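PDB 6P2K: fibronectin type III domain-containing protein from Simiduia agarivorans, which probably hydrolyses the beta-glucan backbone of xyloglucan, as a glycoside hydrolase family 74 enzyme with a seven-bladed beta-propeller fold. Local coordinates for residues R273-A285 / G291-G303. Sequence-based numbering, arbitrary orientation.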
loop_
_atom_site.group_PDB
_atom_site.type_symbol
_atom_site.label_atom_id
_atom_site.label_comp_id
_atom_site.label_asym_id
_atom_site.label_seq_id
_atom_site.Cartn_x
_atom_site.Cartn_y
_atom_site.Cartn_z
ATOM N N ARG B 273 -34.584 -42.139 29.208
ATOM C CA ARG B 273 -35.034 -41.481 30.424
ATOM C C ARG B 273 -36.541 -41.261 30.448
ATOM O O ARG B 273 -37.105 -41.053 31.529
ATOM C CB ARG B 273 -34.309 -40.142 30.582
ATOM C CG ARG B 273 -32.826 -40.292 30.882
ATOM C CD ARG B 273 -32.012 -39.112 30.378
ATOM N NE ARG B 273 -30.576 -39.355 30.508
ATOM C CZ ARG B 273 -29.842 -40.025 29.623
ATOM N NH1 ARG B 273 -30.400 -40.519 28.527
ATOM N NH2 ARG B 273 -28.544 -40.198 29.833
ATOM N N SER B 274 -37.203 -41.305 29.290
ATOM C CA SER B 274 -38.647 -41.072 29.205
ATOM C C SER B 274 -39.394 -42.336 29.630
ATOM O O SER B 274 -40.001 -43.049 28.830
ATOM C CB SER B 274 -39.036 -40.638 27.799
ATOM O OG SER B 274 -38.281 -39.513 27.389
ATOM N N THR B 275 -39.351 -42.597 30.936
ATOM C CA THR B 275 -39.961 -43.789 31.509
ATOM C C THR B 275 -41.445 -43.625 31.812
ATOM O O THR B 275 -42.110 -44.620 32.119
ATOM C CB THR B 275 -39.229 -44.189 32.792
ATOM O OG1 THR B 275 -39.153 -43.056 33.667
ATOM C CG2 THR B 275 -37.823 -44.667 32.472
ATOM N N GLY B 276 -41.977 -42.413 31.737
ATOM C CA GLY B 276 -43.386 -42.148 31.999
ATOM C C GLY B 276 -44.195 -42.025 30.727
ATOM O O GLY B 276 -44.000 -42.780 29.768
ATOM N N ASN B 277 -45.113 -41.060 30.716
ATOM C CA ASN B 277 -45.994 -40.836 29.577
ATOM C C ASN B 277 -45.569 -39.660 28.703
ATOM O O ASN B 277 -46.207 -39.408 27.675
ATOM C CB ASN B 277 -47.437 -40.628 30.055
ATOM C CG ASN B 277 -47.891 -41.708 31.019
ATOM O OD1 ASN B 277 -47.317 -42.798 31.067
ATOM N ND2 ASN B 277 -48.930 -41.415 31.790
ATOM N N SER B 278 -44.508 -38.946 29.069
ATOM C CA SER B 278 -43.952 -37.878 28.244
ATOM C C SER B 278 -42.657 -38.377 27.620
ATOM O O SER B 278 -41.721 -38.745 28.338
ATOM C CB SER B 278 -43.707 -36.613 29.064
ATOM O OG SER B 278 -43.279 -35.550 28.229
ATOM N N HIS B 279 -42.605 -38.390 26.291
ATOM C CA HIS B 279 -41.490 -38.965 25.551
ATOM C C HIS B 279 -40.722 -37.878 24.816
ATOM O O HIS B 279 -41.321 -37.011 24.169
ATOM C CB HIS B 279 -41.979 -40.014 24.551
ATOM C CG HIS B 279 -42.945 -40.996 25.131
ATOM N ND1 HIS B 279 -43.825 -41.717 24.355
ATOM C CD2 HIS B 279 -43.164 -41.383 26.410
ATOM C CE1 HIS B 279 -44.551 -42.501 25.132
ATOM N NE2 HIS B 279 -44.170 -42.319 26.382
ATOM N N LYS B 280 -39.399 -37.933 24.912
ATOM C CA LYS B 280 -38.517 -37.156 24.056
ATOM C C LYS B 280 -38.053 -38.057 22.920
ATOM O O LYS B 280 -37.545 -39.157 23.164
ATOM C CB LYS B 280 -37.322 -36.615 24.841
ATOM C CG LYS B 280 -37.694 -35.707 26.004
ATOM C CD LYS B 280 -37.950 -34.281 25.542
ATOM C CE LYS B 280 -38.423 -33.409 26.698
ATOM N NZ LYS B 280 -38.540 -31.974 26.306
ATOM N N VAL B 281 -38.246 -37.601 21.684
ATOM C CA VAL B 281 -37.920 -38.380 20.494
ATOM C C VAL B 281 -36.884 -37.618 19.680
ATOM O O VAL B 281 -37.056 -36.425 19.407
ATOM C CB VAL B 281 -39.169 -38.678 19.647
ATOM C CG1 VAL B 281 -38.822 -39.625 18.511
ATOM C CG2 VAL B 281 -40.274 -39.260 20.518
ATOM N N LEU B 282 -35.819 -38.312 19.289
ATOM C CA LEU B 282 -34.717 -37.738 18.530
ATOM C C LEU B 282 -34.855 -38.132 17.066
ATOM O O LEU B 282 -35.089 -39.305 16.758
ATOM C CB LEU B 282 -33.383 -38.228 19.092
ATOM C CG LEU B 282 -32.091 -37.518 18.706
ATOM C CD1 LEU B 282 -32.164 -36.053 19.091
ATOM C CD2 LEU B 282 -30.927 -38.201 19.404
ATOM N N LEU B 283 -34.707 -37.160 16.162
ATOM C CA LEU B 283 -35.004 -37.415 14.754
ATOM C C LEU B 283 -34.059 -36.625 13.857
ATOM O O LEU B 283 -34.110 -35.391 13.825
ATOM C CB LEU B 283 -36.457 -37.075 14.438
ATOM C CG LEU B 283 -36.913 -37.410 13.019
ATOM C CD1 LEU B 283 -36.900 -38.919 12.784
ATOM C CD2 LEU B 283 -38.297 -36.832 12.748
ATOM N N GLY B 284 -33.216 -37.346 13.117
ATOM C CA GLY B 284 -32.428 -36.770 12.045
ATOM C C GLY B 284 -32.878 -37.305 10.698
ATOM O O GLY B 284 -34.032 -37.717 10.553
ATOM N N ALA B 285 -31.985 -37.324 9.710
ATOM C CA ALA B 285 -32.363 -37.778 8.378
ATOM C C ALA B 285 -31.124 -38.208 7.609
ATOM O O ALA B 285 -29.993 -37.877 7.976
ATOM C CB ALA B 285 -33.102 -36.687 7.598
ATOM N N GLY B 291 -30.107 -29.840 10.479
ATOM C CA GLY B 291 -29.814 -29.977 11.891
ATOM C C GLY B 291 -30.438 -31.227 12.483
ATOM O O GLY B 291 -30.438 -32.284 11.847
ATOM N N LEU B 292 -30.995 -31.115 13.687
ATOM C CA LEU B 292 -31.503 -32.278 14.402
ATOM C C LEU B 292 -32.704 -31.871 15.247
ATOM O O LEU B 292 -32.682 -30.831 15.909
ATOM C CB LEU B 292 -30.405 -32.894 15.277
ATOM C CG LEU B 292 -30.718 -34.121 16.131
ATOM C CD1 LEU B 292 -31.195 -35.278 15.267
ATOM C CD2 LEU B 292 -29.480 -34.518 16.923
ATOM N N TYR B 293 -33.746 -32.698 15.216
ATOM C CA TYR B 293 -34.989 -32.431 15.928
ATOM C C TYR B 293 -35.075 -33.253 17.207
ATOM O O TYR B 293 -34.670 -34.419 17.241
ATOM C CB TYR B 293 -36.208 -32.762 15.063
ATOM C CG TYR B 293 -36.558 -31.753 13.994
ATOM C CD1 TYR B 293 -37.193 -30.558 14.314
ATOM C CD2 TYR B 293 -36.296 -32.018 12.657
ATOM C CE1 TYR B 293 -37.533 -29.646 13.331
ATOM C CE2 TYR B 293 -36.630 -31.117 11.671
ATOM C CZ TYR B 293 -37.248 -29.934 12.012
ATOM O OH TYR B 293 -37.581 -29.038 11.025
ATOM N N GLU B 294 -35.627 -32.643 18.252
ATOM C CA GLU B 294 -36.120 -33.367 19.415
ATOM C C GLU B 294 -37.600 -33.053 19.579
ATOM O O GLU B 294 -37.991 -31.882 19.617
ATOM C CB GLU B 294 -35.353 -33.006 20.689
ATOM C CG GLU B 294 -35.871 -33.747 21.923
ATOM C CD GLU B 294 -34.963 -33.602 23.129
ATOM O OE1 GLU B 294 -34.628 -32.455 23.495
ATOM O OE2 GLU B 294 -34.581 -34.640 23.711
ATOM N N GLY B 295 -38.418 -34.095 19.661
ATOM C CA GLY B 295 -39.852 -33.950 19.814
ATOM C C GLY B 295 -40.297 -34.360 21.204
ATOM O O GLY B 295 -39.737 -35.282 21.801
ATOM N N THR B 296 -41.307 -33.666 21.718
ATOM C CA THR B 296 -41.890 -33.961 23.018
ATOM C C THR B 296 -43.327 -34.413 22.815
ATOM O O THR B 296 -44.115 -33.714 22.172
ATOM C CB THR B 296 -41.837 -32.740 23.941
ATOM O OG1 THR B 296 -40.496 -32.241 23.994
ATOM C CG2 THR B 296 -42.290 -33.109 25.346
ATOM N N PHE B 297 -43.663 -35.583 23.351
ATOM C CA PHE B 297 -44.991 -36.167 23.208
ATOM C C PHE B 297 -45.571 -36.408 24.593
ATOM O O PHE B 297 -45.035 -37.213 25.362
ATOM C CB PHE B 297 -44.940 -37.472 22.408
ATOM C CG PHE B 297 -44.533 -37.287 20.974
ATOM C CD1 PHE B 297 -43.205 -37.069 20.639
ATOM C CD2 PHE B 297 -45.473 -37.332 19.961
ATOM C CE1 PHE B 297 -42.823 -36.895 19.324
ATOM C CE2 PHE B 297 -45.098 -37.161 18.641
ATOM C CZ PHE B 297 -43.768 -36.942 18.324
ATOM N N ASN B 298 -46.661 -35.714 24.908
ATOM C CA ASN B 298 -47.306 -35.801 26.213
ATOM C C ASN B 298 -48.580 -36.630 26.065
ATOM O O ASN B 298 -49.602 -36.141 25.573
ATOM C CB ASN B 298 -47.593 -34.409 26.764
ATOM C CG ASN B 298 -46.324 -33.608 26.998
ATOM O OD1 ASN B 298 -45.346 -34.123 27.539
ATOM N ND2 ASN B 298 -46.333 -32.343 26.594
ATOM N N TRP B 299 -48.502 -37.887 26.490
ATOM C CA TRP B 299 -49.628 -38.804 26.482
ATOM C C TRP B 299 -50.330 -38.770 27.827
ATOM O O TRP B 299 -49.723 -38.494 28.865
ATOM C CB TRP B 299 -49.164 -40.230 26.183
ATOM C CG TRP B 299 -48.508 -40.357 24.859
ATOM C CD1 TRP B 299 -47.216 -40.046 24.552
ATOM C CD2 TRP B 299 -49.110 -40.823 23.647
ATOM N NE1 TRP B 299 -46.976 -40.291 23.222
ATOM C CE2 TRP B 299 -48.121 -40.771 22.645
ATOM C CE3 TRP B 299 -50.386 -41.281 23.312
ATOM C CZ2 TRP B 299 -48.372 -41.154 21.330
ATOM C CZ3 TRP B 299 -50.632 -41.666 22.006
ATOM C CH2 TRP B 299 -49.629 -41.601 21.032
ATOM N N ASP B 300 -51.624 -39.038 27.800
ATOM C CA ASP B 300 -52.345 -39.289 29.030
ATOM C C ASP B 300 -52.810 -40.741 29.053
ATOM O O ASP B 300 -52.867 -41.424 28.026
ATOM C CB ASP B 300 -53.498 -38.289 29.212
ATOM C CG ASP B 300 -54.764 -38.683 28.470
ATOM O OD1 ASP B 300 -54.672 -39.284 27.375
ATOM O OD2 ASP B 300 -55.857 -38.358 28.984
ATOM N N ASN B 301 -53.147 -41.196 30.257
ATOM C CA ASN B 301 -53.231 -42.619 30.562
ATOM C C ASN B 301 -54.343 -43.335 29.794
ATOM O O ASN B 301 -54.334 -44.568 29.713
ATOM C CB ASN B 301 -53.418 -42.787 32.072
ATOM C CG ASN B 301 -52.493 -41.867 32.886
ATOM O OD1 ASN B 301 -52.748 -40.670 33.020
ATOM N ND2 ASN B 301 -51.396 -42.425 33.398
ATOM N N ASN B 302 -55.294 -42.594 29.220
ATOM C CA ASN B 302 -56.371 -43.227 28.469
ATOM C C ASN B 302 -55.904 -43.728 27.110
ATOM O O ASN B 302 -56.554 -44.604 26.530
ATOM C CB ASN B 302 -57.532 -42.253 28.298
ATOM C CG ASN B 302 -58.363 -42.110 29.561
ATOM O OD1 ASN B 302 -57.874 -42.340 30.668
ATOM N ND2 ASN B 302 -59.619 -41.706 29.401
ATOM N N GLY B 303 -54.816 -43.177 26.588
ATOM C CA GLY B 303 -54.215 -43.660 25.370
ATOM C C GLY B 303 -54.246 -42.723 24.173
ATOM O O GLY B 303 -54.125 -43.201 23.038
HETATM O O HOH W 1 -36.797 -30.746 23.862
#
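Lys-280 and Thr-296 sit side by side on one face of an antiparallel hairpin, the two central strands of a four-stranded propeller blade. Bent at chi2 (-83°), the lysine chain leans across to the neighbouring strand, where its NZ donates to Thr-296 OG1 at 3.0 Å. A water bridges the same NZ to Glu-294 OE1, while Glu-294 OE2 lies 3.6 Å from Lys-280 CB; the carboxylate forms a salt bridge with Arg-347 and takes hydrogen bonds from Tyr-369 and Tyr-338. With an alanine replacing the lysine, Thr-296 OG1 would probably lose this donor and the water a partner. Farther along this face, Ser-278 OG donates to Asn-298 OD1 at 2.6 Å, almost in line with the C=O bond.

The other face carries the rings. Val-281 CG2 meets Phe-297 CD1 obliquely at 3.7 Å, beside Gly-295, where a side chain would crowd the phenyl ring. Trp-299 brings CD1 over one face of the His-279 imidazole, the planes 32° apart, and Tyr-224 OH bonds both His-279 ND1 and Trp-299 NE1. The hairpin is thus sandwiched between strands 222-228 and 336-338 of the flanking blades, the glutamate charge probably balanced chiefly by Arg-347, the lysine reaching it only through water.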